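Local coordinates for protein type I polyketide synthase PikAII (Streptomyces venezuelae, PDB 3QP9) that is a C2-type ketoreductase of a modular polyketide synthase, a class that is reductively inactive and probably epimerizes the alpha-carbon of the beta-ketoacyl intermediate, at residues M174-E185 against I406-A417; P394-V403 against G433-W444. All blocks are in the same frame, centred on the assembly; numbering follows the deposited sequence.

How the contacts relate
Both contacts are largely buried; they share no element but are neighbours in the chain, since helix 413-426 of contact 1 links strands 396-402 and 435-441 of contact 2. Contact 2 joins the two strands of this Rossmann-type unit inside the KR domain, by a run of backbone hydrogen bonds with apolar and aromatic groups around it. Contact 1 sets the start of the intervening helix, and the loop before it, against helix 170-185 from far earlier in the chain; there glycine and alanine backbones meet valine and leucine, and one carboxylate bond lies toward its more exposed end. The centres are about 19 Å apart, yet Ile-406 packs on Ala-440 and Tyr-415 on Ser-402.

Contact 1. Residues M174-E185 against I406-A417; sequences MVWGMGRVAALE and IWGGAGQGAYAA
Val-181 fills the bend that carries 406-417 from loop into helix. Its CG1 stands anti to the backbone N (chi1 173°), 3.4 Å from Gly-409 O and close to the Gly-413 backbone, while CG2 reaches 4.0 Å to Ala-416 CB. One turn on, Leu-184 lays CD1 against the peptide joining Gly-408 and Gly-409. The amides of Gly-409 and Gly-413, buried under Val-181 and Leu-184, have no partner in the model. Glu-185 extends to the type II turn of Gly-409 to Gln-412, where Gly-411 N donates to OE2 at 2.6 Å, a fairly straight bond (158°) nearly along the C-O axis. Toward the other end, Ala-416 CB sits 3.3 Å from Gly-177 O, and Met-174 brings CG to 3.1 Å from Ala-417 O, with SD still near that oxygen and CE leading away. Gly-177 lets the helices, whose short segments run roughly antiparallel at 150° between their directions, approach to 7.2 Å between axes. In the second shell, Leu-358 N binds Glu-185 OE1. The Arg-180 guanidinium has Trp-176 O over one face and gives a weak bond from NH2 to Ala-405 O; Ile-406 O is instead taken by Arg-231. The contact thus joins helix 170-185 to the start of helix 413-426, with Met-174 and Met-178 on helix 130-144, Trp-176 on strand 190-196 and Ala-414 on helix 363-386.

Contact 2. Residues P394-V403 against G433-W444; sequences PPVLVLFSSV and GPTVTSVAWSPW
Phe-400 and Trp-441 both turn CG anti to their carbonyl carbons (chi1 -83° and -63°), which brings the two rings together on one side of the strands. Trp-441 NE1 lies over one face of the phenyl ring, offset toward the rim and 3.4 Å from Phe-400 CD2; the planes meet at 44°. Trp-444 NE1 lies over one face of the Trp-441 indole, toward its rim, and Val-439 CG1 over the opposite face, while Ser-401 O sits at its edge. On the other side, Leu-399 CD1 reaches 3.7 Å to Val-436 CG1, and Leu-397 lies alongside Val-436. The parallel backbones are joined by eight hydrogen bonds, the first of them, Thr-435 N to Pro-395 O, weak. Val-439 N meets Leu-399 O almost head-on at 2.8 Å, whereas Trp-441 N stands above the carbonyl plane of Ser-401, at 3.2 Å from its O. Asp-423 of helix 413-426 accepts from Ser-438 OG and, weakly, from Ser-401 OG, and Asp-483 O pairs with Thr-437 OG1. The chemistry is thus that of a Rossmann-fold core: mostly apolar groups pack around a backbone network regular in its middle and distorted toward its C-terminal end, and the buried hydroxyls of Thr-437 and Ser-438 find their partners outside the pair of strands.

Contact 1. Residues M174-E185 against I406-A417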
loop_
_atom_site.group_PDB
_atom_site.type_symbol
_atom_site.label_atom_id
_atom_site.label_comp_id
_atom_site.label_asym_id
_atom_site.label_seq_id
_atom_site.Cartn_x
_atom_site.Cartn_y
_atom_site.Cartn_z
ATOM N N MET A 174 -3.276 -4.439 1.369
ATOM C CA MET A 174 -1.891 -5.051 1.247
ATOM C C MET A 174 -1.861 -6.066 0.129
ATOM O O MET A 174 -0.835 -6.257 -0.520
ATOM C CB MET A 174 -1.404 -5.728 2.537
ATOM C CG MET A 174 -1.429 -4.750 3.686
ATOM S SD MET A 174 -0.430 -5.184 5.093
ATOM C CE MET A 174 -1.518 -6.461 5.754
ATOM N N VAL A 175 -2.990 -6.704 -0.148
ATOM C CA VAL A 175 -3.048 -7.541 -1.325
ATOM C C VAL A 175 -2.935 -6.751 -2.635
ATOM O O VAL A 175 -2.307 -7.199 -3.608
ATOM C CB VAL A 175 -4.315 -8.357 -1.298
ATOM C CG1 VAL A 175 -4.587 -8.954 -2.680
ATOM C CG2 VAL A 175 -4.158 -9.385 -0.205
ATOM N N TRP A 176 -3.501 -5.566 -2.662
ATOM C CA TRP A 176 -3.335 -4.677 -3.837
ATOM C C TRP A 176 -1.882 -4.326 -3.981
ATOM O O TRP A 176 -1.330 -4.295 -5.108
ATOM C CB TRP A 176 -4.191 -3.363 -3.733
ATOM C CG TRP A 176 -5.664 -3.620 -4.082
ATOM C CD1 TRP A 176 -6.562 -4.391 -3.345
ATOM C CD2 TRP A 176 -6.383 -3.225 -5.248
ATOM N NE1 TRP A 176 -7.755 -4.431 -3.954
ATOM C CE2 TRP A 176 -7.686 -3.737 -5.118
ATOM C CE3 TRP A 176 -6.050 -2.459 -6.404
ATOM C CZ2 TRP A 176 -8.689 -3.541 -6.086
ATOM C CZ3 TRP A 176 -7.034 -2.231 -7.314
ATOM C CH2 TRP A 176 -8.357 -2.782 -7.181
ATOM N N GLY A 177 -1.222 -3.996 -2.884
ATOM C CA GLY A 177 0.185 -3.580 -3.040
ATOM C C GLY A 177 1.028 -4.713 -3.607
ATOM O O GLY A 177 1.850 -4.533 -4.533
ATOM N N MET A 178 0.844 -5.907 -3.027
ATOM C CA MET A 178 1.641 -7.048 -3.487
ATOM C C MET A 178 1.225 -7.460 -4.913
ATOM O O MET A 178 2.093 -7.818 -5.726
ATOM C CB MET A 178 1.380 -8.228 -2.547
ATOM C CG MET A 178 2.159 -9.502 -2.941
ATOM S SD MET A 178 1.782 -10.615 -1.552
ATOM C CE MET A 178 0.300 -11.301 -2.209
ATOM N N GLY A 179 -0.084 -7.397 -5.177
ATOM C CA GLY A 179 -0.695 -7.727 -6.509
ATOM C C GLY A 179 -0.142 -6.945 -7.665
ATOM O O GLY A 179 0.108 -7.507 -8.751
ATOM N N ARG A 180 -0.007 -5.633 -7.530
ATOM C CA ARG A 180 0.679 -4.888 -8.601
ATOM C C ARG A 180 2.052 -5.411 -8.875
ATOM O O ARG A 180 2.508 -5.374 -10.019
ATOM C CB ARG A 180 0.779 -3.411 -8.235
ATOM C CG ARG A 180 -0.651 -2.765 -8.217
ATOM C CD ARG A 180 -0.441 -1.204 -7.884
ATOM N NE ARG A 180 -0.427 -0.918 -6.427
ATOM C CZ ARG A 180 -1.519 -0.728 -5.696
ATOM N NH1 ARG A 180 -2.739 -0.818 -6.232
ATOM N NH2 ARG A 180 -1.390 -0.539 -4.380
ATOM N N VAL A 181 2.733 -5.865 -7.841
ATOM C CA VAL A 181 4.089 -6.422 -8.019
ATOM C C VAL A 181 4.009 -7.807 -8.743
ATOM O O VAL A 181 4.773 -8.048 -9.729
ATOM C CB VAL A 181 4.902 -6.489 -6.675
ATOM C CG1 VAL A 181 6.336 -7.305 -6.946
ATOM C CG2 VAL A 181 5.127 -5.069 -6.172
ATOM N N ALA A 182 3.028 -8.639 -8.342
ATOM C CA ALA A 182 2.791 -9.927 -9.025
ATOM C C ALA A 182 2.477 -9.752 -10.525
ATOM O O ALA A 182 2.963 -10.534 -11.360
ATOM C CB ALA A 182 1.683 -10.731 -8.330
ATOM N N ALA A 183 1.698 -8.740 -10.858
ATOM C CA ALA A 183 1.544 -8.334 -12.266
ATOM C C ALA A 183 2.839 -8.114 -13.047
ATOM O O ALA A 183 2.895 -8.417 -14.278
ATOM C CB ALA A 183 0.698 -7.025 -12.393
ATOM N N LEU A 184 3.832 -7.498 -12.410
ATOM C CA LEU A 184 5.080 -7.167 -13.148
ATOM C C LEU A 184 5.979 -8.365 -13.180
ATOM O O LEU A 184 6.681 -8.598 -14.174
ATOM C CB LEU A 184 5.842 -6.045 -12.490
ATOM C CG LEU A 184 5.131 -4.703 -12.447
ATOM C CD1 LEU A 184 5.869 -3.677 -11.550
ATOM C CD2 LEU A 184 4.971 -4.236 -13.860
ATOM N N GLU A 185 5.906 -9.168 -12.120
ATOM C CA GLU A 185 6.736 -10.380 -12.021
ATOM C C GLU A 185 6.185 -11.624 -12.730
ATOM O O GLU A 185 6.953 -12.502 -13.165
ATOM C CB GLU A 185 7.105 -10.669 -10.541
ATOM C CG GLU A 185 7.929 -9.566 -9.820
ATOM C CD GLU A 185 8.266 -9.988 -8.404
ATOM O OE1 GLU A 185 7.749 -11.030 -7.914
ATOM O OE2 GLU A 185 9.021 -9.256 -7.759
ATOM N N ILE A 406 2.437 2.434 -4.786
ATOM C CA ILE A 406 1.630 3.220 -5.736
ATOM C C ILE A 406 1.583 2.508 -7.097
ATOM O O ILE A 406 0.518 2.116 -7.562
ATOM C CB ILE A 406 2.224 4.579 -5.926
ATOM C CG1 ILE A 406 2.159 5.361 -4.568
ATOM C CG2 ILE A 406 1.419 5.374 -7.043
ATOM C CD1 ILE A 406 0.744 5.516 -3.931
ATOM N N TRP A 407 2.753 2.230 -7.656
ATOM C CA TRP A 407 2.812 1.581 -8.927
ATOM C C TRP A 407 3.484 0.206 -8.823
ATOM O O TRP A 407 3.203 -0.668 -9.639
ATOM C CB TRP A 407 3.486 2.503 -9.975
ATOM C CG TRP A 407 4.876 3.053 -9.661
ATOM C CD1 TRP A 407 6.051 2.342 -9.522
ATOM C CD2 TRP A 407 5.233 4.435 -9.547
ATOM N NE1 TRP A 407 7.095 3.198 -9.294
ATOM C CE2 TRP A 407 6.624 4.487 -9.302
ATOM C CE3 TRP A 407 4.487 5.652 -9.591
ATOM C CZ2 TRP A 407 7.315 5.698 -9.164
ATOM C CZ3 TRP A 407 5.170 6.864 -9.415
ATOM C CH2 TRP A 407 6.580 6.864 -9.199
ATOM N N GLY A 408 4.333 -0.028 -7.826
ATOM C CA GLY A 408 4.963 -1.401 -7.726
ATOM C C GLY A 408 6.273 -1.470 -8.509
ATOM O O GLY A 408 6.527 -0.665 -9.451
ATOM N N GLY A 409 7.076 -2.471 -8.232
ATOM C CA GLY A 409 8.380 -2.598 -8.867
ATOM C C GLY A 409 8.740 -4.053 -8.684
ATOM O O GLY A 409 8.331 -4.670 -7.736
ATOM N N ALA A 410 9.471 -4.632 -9.620
ATOM C CA ALA A 410 9.861 -6.030 -9.446
ATOM C C ALA A 410 10.782 -6.126 -8.224
ATOM O O ALA A 410 11.662 -5.247 -7.985
ATOM C CB ALA A 410 10.579 -6.510 -10.710
ATOM N N GLY A 411 10.548 -7.140 -7.412
ATOM C CA GLY A 411 11.359 -7.326 -6.240
ATOM C C GLY A 411 10.828 -6.612 -5.029
ATOM O O GLY A 411 11.325 -6.813 -3.949
ATOM N N GLN A 412 9.769 -5.833 -5.175
ATOM C CA GLN A 412 9.314 -5.030 -4.023
ATOM C C GLN A 412 8.028 -5.481 -3.378
ATOM O O GLN A 412 7.353 -4.687 -2.697
ATOM C CB GLN A 412 9.289 -3.554 -4.413
ATOM C CG GLN A 412 10.735 -2.995 -4.446
ATOM C CD GLN A 412 10.896 -1.944 -5.513
ATOM O OE1 GLN A 412 11.273 -0.803 -5.248
ATOM N NE2 GLN A 412 10.618 -2.339 -6.753
ATOM N N GLY A 413 7.679 -6.756 -3.597
ATOM C CA GLY A 413 6.360 -7.296 -3.240
ATOM C C GLY A 413 5.953 -7.021 -1.776
ATOM O O GLY A 413 4.892 -6.527 -1.476
ATOM N N ALA A 414 6.799 -7.486 -0.878
ATOM C CA ALA A 414 6.623 -7.306 0.550
ATOM C C ALA A 414 6.614 -5.837 0.939
ATOM O O ALA A 414 5.848 -5.421 1.787
ATOM C CB ALA A 414 7.824 -8.024 1.278
ATOM N N TYR A 415 7.562 -5.075 0.397
ATOM C CA TYR A 415 7.671 -3.607 0.684
ATOM C C TYR A 415 6.375 -2.899 0.283
ATOM O O TYR A 415 5.828 -2.139 1.053
ATOM C CB TYR A 415 8.897 -3.108 -0.081
ATOM C CG TYR A 415 9.282 -1.690 0.096
ATOM C CD1 TYR A 415 8.967 -0.966 1.257
ATOM C CD2 TYR A 415 9.983 -1.050 -0.925
ATOM C CE1 TYR A 415 9.367 0.404 1.376
ATOM C CE2 TYR A 415 10.366 0.259 -0.823
ATOM C CZ TYR A 415 10.080 0.985 0.317
ATOM O OH TYR A 415 10.537 2.305 0.323
ATOM N N ALA A 416 5.807 -3.256 -0.883
ATOM C CA ALA A 416 4.527 -2.729 -1.347
ATOM C C ALA A 416 3.303 -3.125 -0.502
ATOM O O ALA A 416 2.441 -2.285 -0.190
ATOM C CB ALA A 416 4.310 -3.135 -2.823
ATOM N N ALA A 417 3.210 -4.397 -0.113
ATOM C CA ALA A 417 2.191 -4.795 0.849
ATOM C C ALA A 417 2.163 -3.896 2.102
ATOM O O ALA A 417 1.101 -3.387 2.482
ATOM C CB ALA A 417 2.378 -6.340 1.253
#

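Contact 2. Residues P394-V403 against G433-W444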
loop_
_atom_site.group_PDB
_atom_site.type_symbol
_atom_site.label_atom_id
_atom_site.label_comp_id
_atom_site.label_asym_id
_atom_site.label_seq_id
_atom_site.Cartn_x
_atom_site.Cartn_y
_atom_site.Cartn_z
ATOM N N PRO A 394 -6.934 17.532 16.887
ATOM C CA PRO A 394 -6.279 16.290 16.418
ATOM C C PRO A 394 -4.819 16.526 16.042
ATOM O O PRO A 394 -4.507 17.407 15.244
ATOM C CB PRO A 394 -7.089 15.869 15.176
ATOM C CG PRO A 394 -8.131 16.940 14.924
ATOM C CD PRO A 394 -7.845 18.103 15.868
ATOM N N PRO A 395 -3.920 15.733 16.587
ATOM C CA PRO A 395 -2.574 15.788 16.050
ATOM C C PRO A 395 -2.615 15.300 14.578
ATOM O O PRO A 395 -3.509 14.532 14.218
ATOM C CB PRO A 395 -1.809 14.810 16.926
ATOM C CG PRO A 395 -2.810 14.442 18.079
ATOM C CD PRO A 395 -4.146 14.544 17.394
ATOM N N VAL A 396 -1.692 15.770 13.735
ATOM C CA VAL A 396 -1.486 15.243 12.403
ATOM C C VAL A 396 -0.521 14.013 12.447
ATOM O O VAL A 396 0.606 14.092 13.006
ATOM C CB VAL A 396 -0.856 16.406 11.539
ATOM C CG1 VAL A 396 0.263 15.945 10.584
ATOM C CG2 VAL A 396 -1.935 17.349 10.939
ATOM N N LEU A 397 -0.909 12.922 11.811
ATOM C CA LEU A 397 -0.095 11.751 11.731
ATOM C C LEU A 397 0.310 11.559 10.266
ATOM O O LEU A 397 -0.578 11.330 9.380
ATOM C CB LEU A 397 -0.864 10.540 12.243
ATOM C CG LEU A 397 -0.137 9.172 12.052
ATOM C CD1 LEU A 397 1.203 8.965 12.869
ATOM C CD2 LEU A 397 -1.084 8.077 12.465
ATOM N N VAL A 398 1.608 11.724 10.003
ATOM C CA VAL A 398 2.144 11.700 8.729
ATOM C C VAL A 398 2.943 10.437 8.574
ATOM O O VAL A 398 3.952 10.209 9.259
ATOM C CB VAL A 398 3.076 12.940 8.466
ATOM C CG1 VAL A 398 3.580 12.921 7.028
ATOM C CG2 VAL A 398 2.314 14.195 8.802
ATOM N N LEU A 399 2.468 9.565 7.677
ATOM C CA LEU A 399 3.162 8.293 7.310
ATOM C C LEU A 399 4.022 8.400 6.073
ATOM O O LEU A 399 3.588 8.901 4.974
ATOM C CB LEU A 399 2.049 7.238 7.078
ATOM C CG LEU A 399 0.998 7.226 8.195
ATOM C CD1 LEU A 399 -0.117 6.061 7.937
ATOM C CD2 LEU A 399 1.683 6.949 9.568
ATOM N N PHE A 400 5.251 7.931 6.198
ATOM C CA PHE A 400 6.165 7.857 5.052
ATOM C C PHE A 400 5.985 6.502 4.372
ATOM O O PHE A 400 6.412 5.493 4.892
ATOM C CB PHE A 400 7.645 8.067 5.507
ATOM C CG PHE A 400 8.035 9.536 5.651
ATOM C CD1 PHE A 400 7.185 10.448 6.220
ATOM C CD2 PHE A 400 9.280 9.999 5.200
ATOM C CE1 PHE A 400 7.562 11.789 6.334
ATOM C CE2 PHE A 400 9.646 11.359 5.296
ATOM C CZ PHE A 400 8.827 12.244 5.829
ATOM N N SER A 401 5.355 6.535 3.179
ATOM C CA SER A 401 5.145 5.375 2.375
ATOM C C SER A 401 6.083 5.480 1.162
ATOM O O SER A 401 7.078 6.236 1.170
ATOM C CB SER A 401 3.647 5.354 1.997
ATOM O OG SER A 401 3.269 4.387 1.019
ATOM N N SER A 402 5.762 4.773 0.094
ATOM C CA SER A 402 6.740 4.571 -0.991
ATOM C C SER A 402 6.006 4.389 -2.304
ATOM O O SER A 402 4.944 3.791 -2.328
ATOM C CB SER A 402 7.556 3.318 -0.691
ATOM O OG SER A 402 8.135 2.805 -1.865
ATOM N N VAL A 403 6.608 4.860 -3.383
ATOM C CA VAL A 403 6.109 4.576 -4.705
ATOM C C VAL A 403 5.945 3.025 -4.977
ATOM O O VAL A 403 5.276 2.669 -5.944
ATOM C CB VAL A 403 6.964 5.242 -5.835
ATOM C CG1 VAL A 403 6.955 6.810 -5.742
ATOM C CG2 VAL A 403 8.463 4.729 -5.842
ATOM N N GLY A 433 -10.182 12.417 14.497
ATOM C CA GLY A 433 -8.722 12.516 14.342
ATOM C C GLY A 433 -8.142 11.175 14.743
ATOM O O GLY A 433 -8.916 10.259 15.017
ATOM N N PRO A 434 -6.805 11.011 14.689
ATOM C CA PRO A 434 -5.874 11.996 14.126
ATOM C C PRO A 434 -6.146 12.167 12.619
ATOM O O PRO A 434 -6.707 11.267 11.956
ATOM C CB PRO A 434 -4.506 11.326 14.336
ATOM C CG PRO A 434 -4.760 9.832 14.341
ATOM C CD PRO A 434 -6.140 9.725 14.997
ATOM N N THR A 435 -5.696 13.266 12.038
ATOM C CA THR A 435 -5.838 13.434 10.621
ATOM C C THR A 435 -4.610 12.756 10.027
ATOM O O THR A 435 -3.478 13.221 10.235
ATOM C CB THR A 435 -5.737 14.895 10.312
ATOM O OG1 THR A 435 -6.826 15.584 10.972
ATOM C CG2 THR A 435 -5.771 15.138 8.777
ATOM N N VAL A 436 -4.807 11.681 9.286
ATOM C CA VAL A 436 -3.650 10.906 8.731
ATOM C C VAL A 436 -3.320 11.331 7.310
ATOM O O VAL A 436 -4.247 11.468 6.475
ATOM C CB VAL A 436 -3.960 9.449 8.736
ATOM C CG1 VAL A 436 -2.742 8.607 8.033
ATOM C CG2 VAL A 436 -4.291 8.997 10.160
ATOM N N THR A 437 -2.038 11.583 7.005
ATOM C CA THR A 437 -1.628 11.840 5.623
ATOM C C THR A 437 -0.653 10.734 5.345
ATOM O O THR A 437 0.170 10.455 6.229
ATOM C CB THR A 437 -0.939 13.234 5.506
ATOM O OG1 THR A 437 -1.912 14.277 5.736
ATOM C CG2 THR A 437 -0.318 13.480 4.121
ATOM N N SER A 438 -0.768 10.050 4.185
ATOM C CA SER A 438 0.292 9.170 3.760
ATOM C C SER A 438 1.015 9.818 2.556
ATOM O O SER A 438 0.406 10.128 1.474
ATOM C CB SER A 438 -0.229 7.825 3.393
ATOM O OG SER A 438 0.853 6.983 3.003
ATOM N N VAL A 439 2.307 10.005 2.685
ATOM C CA VAL A 439 3.041 10.472 1.504
ATOM C C VAL A 439 3.889 9.339 0.876
ATOM O O VAL A 439 4.777 8.746 1.525
ATOM C CB VAL A 439 3.936 11.663 1.831
ATOM C CG1 VAL A 439 4.626 12.096 0.598
ATOM C CG2 VAL A 439 3.045 12.902 2.363
ATOM N N ALA A 440 3.644 9.025 -0.402
ATOM C CA ALA A 440 4.385 7.899 -1.030
ATOM C C ALA A 440 5.571 8.496 -1.758
ATOM O O ALA A 440 5.418 9.121 -2.751
ATOM C CB ALA A 440 3.497 7.190 -2.011
ATOM N N TRP A 441 6.781 8.212 -1.316
ATOM C CA TRP A 441 7.985 8.842 -1.830
ATOM C C TRP A 441 8.749 7.953 -2.764
ATOM O O TRP A 441 8.754 6.709 -2.645
ATOM C CB TRP A 441 8.931 9.101 -0.679
ATOM C CG TRP A 441 8.432 10.055 0.389
ATOM C CD1 TRP A 441 7.942 9.719 1.639
ATOM C CD2 TRP A 441 8.563 11.494 0.396
ATOM N NE1 TRP A 441 7.692 10.858 2.369
ATOM C CE2 TRP A 441 8.124 11.951 1.662
ATOM C CE3 TRP A 441 9.036 12.419 -0.541
ATOM C CZ2 TRP A 441 8.097 13.346 2.020
ATOM C CZ3 TRP A 441 9.064 13.811 -0.185
ATOM C CH2 TRP A 441 8.533 14.252 1.048
ATOM N N SER A 442 9.404 8.586 -3.726
ATOM C CA SER A 442 10.424 7.899 -4.434
ATOM C C SER A 442 11.678 8.020 -3.598
ATOM O O SER A 442 11.732 8.854 -2.717
ATOM C CB SER A 442 10.594 8.483 -5.873
ATOM O OG SER A 442 11.052 9.795 -5.838
ATOM N N PRO A 443 12.710 7.178 -3.857
ATOM C CA PRO A 443 13.866 7.243 -2.936
ATOM C C PRO A 443 14.598 8.566 -2.845
ATOM O O PRO A 443 14.844 9.225 -3.847
ATOM C CB PRO A 443 14.831 6.165 -3.529
ATOM C CG PRO A 443 13.878 5.095 -4.108
ATOM C CD PRO A 443 12.751 5.992 -4.717
ATOM N N TRP A 444 15.053 8.886 -1.637
ATOM C CA TRP A 444 15.837 10.095 -1.351
ATOM C C TRP A 444 17.327 9.849 -1.568
ATOM O O TRP A 444 17.824 8.752 -1.302
ATOM C CB TRP A 444 15.683 10.416 0.099
ATOM C CG TRP A 444 14.312 10.965 0.482
ATOM C CD1 TRP A 444 13.065 10.619 -0.059
ATOM C CD2 TRP A 444 14.038 11.881 1.544
ATOM N NE1 TRP A 444 12.071 11.302 0.608
ATOM C CE2 TRP A 444 12.629 12.078 1.580
ATOM C CE3 TRP A 444 14.850 12.566 2.471
ATOM C CZ2 TRP A 444 12.001 12.936 2.513
ATOM C CZ3 TRP A 444 14.227 13.435 3.387
ATOM C CH2 TRP A 444 12.812 13.601 3.410
#